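Local coordinates for protein galactokinase (Bifidobacterium longum subsp. infantis ATCC 15697 = JCM 1222 = DSM 20088, PDB 6TEQ) that probably phosphorylates galactose with ATP as a GHMP-family galactokinase, and is captured here with 2-deoxy-2-fluoro-galactose in its sugar pocket, at residues A[272-277]-A[281-286]; A[307-312]-A[329-334]. All blocks are in the same frame, centred on the assembly; numbering follows the deposited sequence.

Contact 1. Residues A[272-277]-A[281-286]; sequences DGISKA and FQALKE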
ATOM      1  N   ASP A 272       8.158 -21.990  -2.229  1.00 15.92           N
ATOM      2  CA  ASP A 272       8.194 -22.847  -1.028  1.00 18.68           C
ATOM      3  C   ASP A 272       8.987 -24.138  -1.347  1.00 15.23           C
ATOM      4  O   ASP A 272       9.633 -24.649  -0.422  1.00 17.41           O
ATOM      5  CB  ASP A 272       6.795 -23.118  -0.501  1.00 19.35           C
ATOM      6  CG  ASP A 272       6.123 -21.919   0.168  1.00 17.08           C
ATOM      7  OD1 ASP A 272       6.782 -20.902   0.404  1.00 24.01           O
ATOM      8  OD2 ASP A 272       4.908 -22.063   0.447  1.00 23.24           O
ATOM      9  N   GLY A 273       8.811 -24.739  -2.543  1.00 15.52           N
ATOM     10  CA  GLY A 273       9.584 -25.963  -2.858  1.00 16.18           C
ATOM     11  C   GLY A 273      11.051 -25.674  -2.910  1.00 14.51           C
ATOM     12  O   GLY A 273      11.833 -26.461  -2.338  1.00 18.43           O
ATOM     13  N   ILE A 274      11.431 -24.507  -3.456  1.00 14.53           N
ATOM     14  CA  ILE A 274      12.872 -24.093  -3.428  1.00 14.36           C
ATOM     15  C   ILE A 274      13.362 -23.932  -1.978  1.00 15.45           C
ATOM     16  O   ILE A 274      14.476 -24.431  -1.595  1.00 17.56           O
ATOM     17  CB  ILE A 274      13.076 -22.837  -4.274  1.00 14.79           C
ATOM     18  CG1 ILE A 274      12.816 -23.136  -5.774  1.00 14.72           C
ATOM     19  CG2 ILE A 274      14.453 -22.294  -4.089  1.00 17.56           C
ATOM     20  CD1 ILE A 274      12.648 -21.907  -6.676  1.00 17.46           C
ATOM     21  N   SER A 275      12.581 -23.187  -1.177  1.00 15.47           N
ATOM     22  CA  SER A 275      12.965 -22.816   0.215  1.00 19.72           C
ATOM     23  C   SER A 275      13.219 -24.080   1.054  1.00 16.97           C
ATOM     24  O   SER A 275      14.179 -24.084   1.869  1.00 20.84           O
ATOM     25  CB  SER A 275      11.892 -21.961   0.839  1.00 22.91           C
ATOM     26  OG  SER A 275      12.128 -21.799   2.233  1.00 24.57           O
ATOM     27  N   LYS A 276      12.413 -25.117   0.843  1.00 17.24           N
ATOM     28  CA  LYS A 276      12.466 -26.389   1.616  1.00 18.48           C
ATOM     29  C   LYS A 276      13.641 -27.252   1.168  1.00 20.75           C
ATOM     30  O   LYS A 276      14.041 -28.148   1.970  1.00 22.74           O
ATOM     31  CB  LYS A 276      11.089 -27.080   1.480  1.00 21.80           C
ATOM     32  CG  LYS A 276      10.924 -28.493   2.017  1.00 31.52           C
ATOM     33  CD  LYS A 276       9.456 -28.927   1.851  1.00 39.38           C
ATOM     34  CE  LYS A 276       8.995 -30.033   2.781  1.00 43.05           C
ATOM     35  NZ  LYS A 276       9.063 -31.357   2.134  1.00 48.68           N
ATOM     36  N   ALA A 277      14.148 -27.039  -0.053  1.00 20.17           N
ATOM     37  CA  ALA A 277      15.243 -27.862  -0.603  1.00 20.59           C
ATOM     38  C   ALA A 277      16.498 -27.702   0.241  1.00 20.52           C
ATOM     39  O   ALA A 277      16.803 -26.554   0.676  1.00 19.88           O
ATOM     40  CB  ALA A 277      15.572 -27.526  -2.041  1.00 17.91           C
ATOM     41  N   PHE A 281      20.105 -23.280  -4.177  1.00 15.13           N
ATOM     42  CA  PHE A 281      20.704 -22.873  -5.493  1.00 14.41           C
ATOM     43  C   PHE A 281      20.312 -23.819  -6.602  1.00 16.49           C
ATOM     44  O   PHE A 281      19.903 -23.408  -7.730  1.00 15.03           O
ATOM     45  CB  PHE A 281      22.219 -22.706  -5.406  1.00 15.29           C
ATOM     46  CG  PHE A 281      22.653 -21.812  -4.279  1.00 14.72           C
ATOM     47  CD1 PHE A 281      22.331 -20.463  -4.240  1.00 16.84           C
ATOM     48  CD2 PHE A 281      23.477 -22.325  -3.294  1.00 18.67           C
ATOM     49  CE1 PHE A 281      22.740 -19.661  -3.188  1.00 16.84           C
ATOM     50  CE2 PHE A 281      23.897 -21.536  -2.253  1.00 16.55           C
ATOM     51  CZ  PHE A 281      23.571 -20.212  -2.232  1.00 16.38           C
ATOM     52  N   GLN A 282      20.441 -25.075  -6.299  1.00 15.11           N
ATOM     53  CA  GLN A 282      20.142 -26.087  -7.334  1.00 13.83           C
ATOM     54  C   GLN A 282      18.622 -26.054  -7.593  1.00 15.52           C
ATOM     55  O   GLN A 282      18.228 -26.155  -8.751  1.00 15.54           O
ATOM     56  CB  GLN A 282      20.586 -27.461  -6.953  1.00 12.99           C
ATOM     57  CG  GLN A 282      20.346 -28.474  -8.048  1.00 14.10           C
ATOM     58  CD  GLN A 282      21.134 -28.230  -9.302  1.00 13.67           C
ATOM     59  OE1 GLN A 282      22.145 -27.548  -9.291  1.00 15.94           O
ATOM     60  NE2 GLN A 282      20.691 -28.839 -10.385  1.00 17.77           N
ATOM     61  N   ALA A 283      17.779 -25.904  -6.570  1.00 15.14           N
ATOM     62  CA  ALA A 283      16.296 -25.911  -6.769  1.00 13.49           C
ATOM     63  C   ALA A 283      15.908 -24.711  -7.629  1.00 14.30           C
ATOM     64  O   ALA A 283      15.119 -24.828  -8.574  1.00 15.55           O
ATOM     65  CB  ALA A 283      15.565 -25.934  -5.462  1.00 15.08           C
ATOM     66  N   LEU A 284      16.544 -23.576  -7.401  1.00 11.98           N
ATOM     67  CA  LEU A 284      16.262 -22.362  -8.190  1.00 14.68           C
ATOM     68  C   LEU A 284      16.718 -22.645  -9.641  1.00 13.38           C
ATOM     69  O   LEU A 284      16.010 -22.327 -10.559  1.00 15.22           O
ATOM     70  CB  LEU A 284      16.921 -21.151  -7.563  1.00 13.57           C
ATOM     71  CG  LEU A 284      16.770 -19.848  -8.356  1.00 16.35           C
ATOM     72  CD1 LEU A 284      15.328 -19.470  -8.515  1.00 13.94           C
ATOM     73  CD2 LEU A 284      17.608 -18.717  -7.790  1.00 18.82           C
ATOM     74  N   LYS A 285      17.953 -23.109  -9.813  1.00 15.85           N
ATOM     75  CA  LYS A 285      18.492 -23.370 -11.156  1.00 15.10           C
ATOM     76  C   LYS A 285      17.517 -24.246 -11.961  1.00 14.81           C
ATOM     77  O   LYS A 285      17.277 -23.963 -13.102  1.00 16.19           O
ATOM     78  CB  LYS A 285      19.886 -23.992 -11.016  1.00 17.01           C
ATOM     79  CG  LYS A 285      20.495 -24.571 -12.286  1.00 15.32           C
ATOM     80  CD  LYS A 285      20.646 -23.554 -13.348  1.00 17.46           C
ATOM     81  CE  LYS A 285      21.464 -24.151 -14.458  1.00 18.72           C
ATOM     82  NZ  LYS A 285      21.309 -23.456 -15.744  1.00 18.65           N
ATOM     83  N   GLU A 286      16.990 -25.284 -11.351  1.00 15.25           N
ATOM     84  CA  GLU A 286      16.137 -26.244 -12.084  1.00 16.67           C
ATOM     85  C   GLU A 286      14.847 -25.521 -12.446  1.00 17.52           C
ATOM     86  O   GLU A 286      14.263 -25.841 -13.504  1.00 20.02           O
ATOM     87  CB  GLU A 286      15.925 -27.522 -11.305  1.00 16.78           C
ATOM     88  CG  GLU A 286      17.214 -28.341 -11.197  1.00 17.86           C
ATOM     89  CD  GLU A 286      17.109 -29.556 -10.301  1.00 24.28           C
ATOM     90  OE1 GLU A 286      16.049 -29.733  -9.686  1.00 27.46           O
ATOM     91  OE2 GLU A 286      18.107 -30.262 -10.177  1.00 21.98           O
TER
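Ala283 brings its methyl group against the backbone of Ile274, CB lying 3.8 Å from the CA of Ile274, and so illustrates how a small side chain lets two helices come close. The CA atoms of Ile274 and Ala283 are 5.1 Å apart. Beside this point the methyl groups of Ala277 and Ala283 meet, CB to CB at 3.8 Å. Ile274 extends the contact. With chi1 at -66° its CG1 branch runs beside the backbone N and carries CD1 toward the backbone of Leu284, 3.9 Å from the CA of that residue; the two side chains slant past each other, CD1 to CD1 at 4.1 Å. No hydrogen bond crosses this apolar seam.

The solvent side is looser and polar. There Gln282 NE2 donates to Glu286 OE2 one turn later (3.0 Å, 173°), on the anti side of the carboxylate and tilted out of its plane, within the same helix and adding nothing to the packing between helices.

Helices 267-276 and 280-289 thus form a short helical hairpin, whose turn is tied by Gln280 NE2 to Ser275 O. Helix 294-318 lies against both arms, with Val304 touching Ile274 and Arg301 touching Leu284.

Contact 2. Residues A[307-312]-A[329-334]; sequences IERVRS and FNASHD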
ATOM      1  N   ILE A 307      10.305 -13.627  -1.291  1.00 12.53           N
ATOM      2  CA  ILE A 307       9.456 -14.318  -0.297  1.00 12.14           C
ATOM      3  C   ILE A 307      10.362 -14.800   0.845  1.00 11.57           C
ATOM      4  O   ILE A 307      10.014 -14.571   2.043  1.00 12.49           O
ATOM      5  CB  ILE A 307       8.630 -15.448  -0.931  1.00 14.01           C
ATOM      6  CG1 ILE A 307       7.584 -14.912  -1.930  1.00 12.27           C
ATOM      7  CG2 ILE A 307       7.970 -16.293   0.134  1.00 14.57           C
ATOM      8  CD1 ILE A 307       6.879 -15.959  -2.784  1.00 15.03           C
ATOM      9  N   GLU A 308      11.512 -15.381   0.519  1.00 13.06           N
ATOM     10  CA  GLU A 308      12.410 -15.858   1.571  1.00 13.52           C
ATOM     11  C   GLU A 308      12.957 -14.664   2.361  1.00 12.26           C
ATOM     12  O   GLU A 308      13.086 -14.748   3.594  1.00 14.53           O
ATOM     13  CB  GLU A 308      13.581 -16.668   1.011  1.00 13.95           C
ATOM     14  CG  GLU A 308      14.206 -17.480   2.114  1.00 16.26           C
ATOM     15  CD  GLU A 308      13.355 -18.635   2.642  1.00 21.35           C
ATOM     16  OE1 GLU A 308      13.096 -19.527   1.921  1.00 27.95           O
ATOM     17  OE2 GLU A 308      12.963 -18.622   3.785  1.00 29.27           O
ATOM     18  N   ARG A 309      13.272 -13.535   1.713  1.00 12.31           N
ATOM     19  CA  ARG A 309      13.751 -12.362   2.441  1.00 11.84           C
ATOM     20  C   ARG A 309      12.727 -11.952   3.482  1.00  9.86           C
ATOM     21  O   ARG A 309      13.141 -11.379   4.525  1.00 10.25           O
ATOM     22  CB  ARG A 309      14.077 -11.218   1.489  1.00 11.81           C
ATOM     23  CG  ARG A 309      15.390 -11.432   0.758  1.00 12.26           C
ATOM     24  CD  ARG A 309      15.841 -10.209  -0.001  1.00 12.77           C
ATOM     25  NE  ARG A 309      15.016 -10.004  -1.199  1.00 13.11           N
ATOM     26  CZ  ARG A 309      15.291 -10.551  -2.386  1.00 11.06           C
ATOM     27  NH1 ARG A 309      16.417 -11.222  -2.550  1.00 13.01           N
ATOM     28  NH2 ARG A 309      14.533 -10.279  -3.429  1.00 12.50           N
ATOM     29  N   VAL A 310      11.439 -12.067   3.215  1.00 10.36           N
ATOM     30  CA  VAL A 310      10.458 -11.667   4.244  1.00 10.64           C
ATOM     31  C   VAL A 310      10.711 -12.494   5.511  1.00 10.34           C
ATOM     32  O   VAL A 310      10.687 -11.948   6.617  1.00 11.50           O
ATOM     33  CB  VAL A 310       9.014 -11.732   3.776  1.00 12.14           C
ATOM     34  CG1 VAL A 310       8.077 -11.355   4.898  1.00 12.43           C
ATOM     35  CG2 VAL A 310       8.732 -10.844   2.555  1.00 13.20           C
ATOM     36  N   ARG A 311      10.709 -13.812   5.368  0.50 12.50           N
ATOM     37  CA  ARG A 311      10.991 -14.694   6.530  0.50 11.04           C
ATOM     38  C   ARG A 311      12.275 -14.200   7.213  0.50 10.65           C
ATOM     39  O   ARG A 311      12.265 -13.956   8.444  0.50 10.59           O
ATOM     40  CB  ARG A 311      11.160 -16.146   6.089  0.50 14.33           C
ATOM     41  CG  ARG A 311       9.959 -16.700   5.341  0.50 12.97           C
ATOM     42  CD  ARG A 311      10.029 -18.211   5.246  0.50 16.54           C
ATOM     43  NE  ARG A 311       9.148 -18.768   4.195  0.50 15.07           N
ATOM     44  CZ  ARG A 311       7.911 -19.096   4.393  0.50 18.94           C
ATOM     45  NH1 ARG A 311       7.414 -18.974   5.616  0.50 22.42           N
ATOM     46  NH2 ARG A 311       7.192 -19.590   3.387  0.50 19.29           N
ATOM     47  N   SER A 312      13.330 -14.000   6.432  1.00 12.27           N
ATOM     48  CA  SER A 312      14.647 -13.585   6.971  1.00 12.29           C
ATOM     49  C   SER A 312      14.528 -12.284   7.784  1.00 10.67           C
ATOM     50  O   SER A 312      15.199 -12.147   8.807  1.00 12.72           O
ATOM     51  CB  SER A 312      15.654 -13.491   5.925  1.00 12.53           C
ATOM     52  OG  SER A 312      15.873 -14.814   5.389  1.00 15.66           O
ATOM     53  N   PHE A 329      16.724  -5.356   3.446  1.00 11.07           N
ATOM     54  CA  PHE A 329      16.205  -4.197   2.689  1.00  9.40           C
ATOM     55  C   PHE A 329      17.004  -4.069   1.394  1.00 10.38           C
ATOM     56  O   PHE A 329      16.434  -3.824   0.318  1.00 11.40           O
ATOM     57  CB  PHE A 329      16.293  -2.892   3.454  1.00 10.15           C
ATOM     58  CG  PHE A 329      15.134  -2.531   4.328  1.00 11.69           C
ATOM     59  CD1 PHE A 329      14.179  -3.456   4.755  1.00 10.92           C
ATOM     60  CD2 PHE A 329      14.930  -1.181   4.591  1.00 12.12           C
ATOM     61  CE1 PHE A 329      13.110  -3.067   5.547  1.00 11.47           C
ATOM     62  CE2 PHE A 329      13.905  -0.782   5.447  1.00 12.01           C
ATOM     63  CZ  PHE A 329      12.968  -1.725   5.865  1.00 11.29           C
ATOM     64  N   ASN A 330      18.335  -4.013   1.538  1.00 10.88           N
ATOM     65  CA  ASN A 330      19.195  -3.714   0.398  1.00 11.80           C
ATOM     66  C   ASN A 330      19.053  -4.790  -0.676  1.00 10.36           C
ATOM     67  O   ASN A 330      18.982  -4.422  -1.885  1.00 12.11           O
ATOM     68  CB  ASN A 330      20.647  -3.582   0.838  1.00 10.89           C
ATOM     69  CG  ASN A 330      20.946  -2.319   1.614  1.00 10.64           C
ATOM     70  OD1 ASN A 330      20.172  -1.375   1.480  1.00 12.15           O
ATOM     71  ND2 ASN A 330      22.089  -2.312   2.294  1.00 13.52           N
ATOM     72  N   ALA A 331      18.993  -6.042  -0.318  1.00 10.20           N
ATOM     73  CA  ALA A 331      18.884  -7.133  -1.322  1.00 10.43           C
ATOM     74  C   ALA A 331      17.498  -7.089  -1.990  1.00 10.88           C
ATOM     75  O   ALA A 331      17.365  -7.380  -3.160  1.00 12.36           O
ATOM     76  CB  ALA A 331      19.059  -8.464  -0.644  1.00 12.54           C
ATOM     77  N   SER A 332      16.477  -6.704  -1.257  1.00  9.61           N
ATOM     78  CA  SER A 332      15.130  -6.489  -1.834  1.00 10.56           C
ATOM     79  C   SER A 332      15.183  -5.415  -2.904  1.00 11.24           C
ATOM     80  O   SER A 332      14.657  -5.643  -4.018  1.00 11.50           O
ATOM     81  CB  SER A 332      14.110  -6.230  -0.732  1.00 11.03           C
ATOM     82  OG  SER A 332      12.890  -5.779  -1.288  1.00 11.52           O
ATOM     83  N   HIS A 333      15.707  -4.253  -2.556  1.00 11.69           N
ATOM     84  CA  HIS A 333      15.840  -3.194  -3.570  1.00 11.49           C
ATOM     85  C   HIS A 333      16.647  -3.684  -4.764  1.00  9.36           C
ATOM     86  O   HIS A 333      16.257  -3.423  -5.902  1.00 10.86           O
ATOM     87  CB  HIS A 333      16.574  -2.009  -3.006  1.00  9.87           C
ATOM     88  CG  HIS A 333      16.611  -0.898  -3.960  1.00 12.53           C
ATOM     89  ND1 HIS A 333      15.482  -0.084  -4.214  1.00 11.61           N
ATOM     90  CD2 HIS A 333      17.588  -0.497  -4.806  1.00 13.14           C
ATOM     91  CE1 HIS A 333      15.792   0.775  -5.171  1.00 13.37           C
ATOM     92  NE2 HIS A 333      17.056   0.485  -5.605  1.00 14.54           N
ATOM     93  N   ASP A 334      17.803  -4.285  -4.489  1.00 11.42           N
ATOM     94  CA  ASP A 334      18.688  -4.652  -5.580  1.00 11.52           C
ATOM     95  C   ASP A 334      17.975  -5.633  -6.502  1.00 12.20           C
ATOM     96  O   ASP A 334      18.182  -5.565  -7.755  1.00 14.38           O
ATOM     97  CB  ASP A 334      20.020  -5.207  -5.087  1.00 11.28           C
ATOM     98  CG  ASP A 334      20.886  -4.235  -4.345  1.00 11.76           C
ATOM     99  OD1 ASP A 334      20.606  -3.015  -4.366  1.00 13.04           O
ATOM    100  OD2 ASP A 334      21.894  -4.742  -3.812  1.00 15.77           O
TER
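Arg309 reaches from helix 294-318 to helix 322-338 and lays its side chain against the backbone at Ala331 and Ser332, a worked example of how an arginine can bridge two helices with its methylenes and flat head together. The apolar part comes first: CD of Arg309 sits 3.7 Å from CB of Ala331. A bend at chi3 (-73°) then turns the head so that one guanidinium face looks onto the peptide between Ala331 and Ser332. Ala331 O stands 3.8 Å above the plane of the Arg309 guanidinium, over its centre, and Ser332 N lies over the same face. Nearer the stem, NE of Arg309 is 3.6 Å from CA of Ser332 and 3.9 Å from its CB. The flat head thus lies over a peptide, and no hydrogen bond joins the two segments.

Ser332 presents its CB to Arg309, while OG, anti to its own backbone N (chi1 169°), is bonded to Glu306 OE2 and Arg363 NE. The other oxygen of Glu306, OE1, makes a salt bridge with Arg309 NH2, so one carboxylate serves both helices. A leucine in place of Arg309 would probably leave Glu306 without this cationic mate and uncover the peptide at Ala331.

Ile44 touches both Arg309 and Ser332, and the side chain of Ser332 is about 5 Å from that of Glu46, a galactose-binding residue, and about 9 Å from the bound fluorogalactose. The chemistry implies an indirect join: the positive charge probably interacts favourably with the Ala331 carbonyl oxygen over its face, while Glu306 holds the polar groups of Arg309 and Ser332 by separate oxygens; Ser332 itself lies near the sugar pocket but is not among the residues that line it.

Contact 1 lies at the edge of the protein, its centre about 29 Å from that of the chain, whereas contact 2 is deeper, about 17 Å out and near the sugar pocket. Both are only partly buried. They join different helix pairs, yet helix 294-318 belongs to contact 2 and also packs against both arms of contact 1. The two contacts touch directly: Ser275 OG and Glu308 OE1 are 2.5 Å apart, a probable hydrogen bond. Their chemistry contrasts. The peripheral hairpin is closed by apolar contacts of two alanines, an isoleucine and a leucine, while the helix pair nearer the sugar relies on a charged side chain and a shared carboxylate.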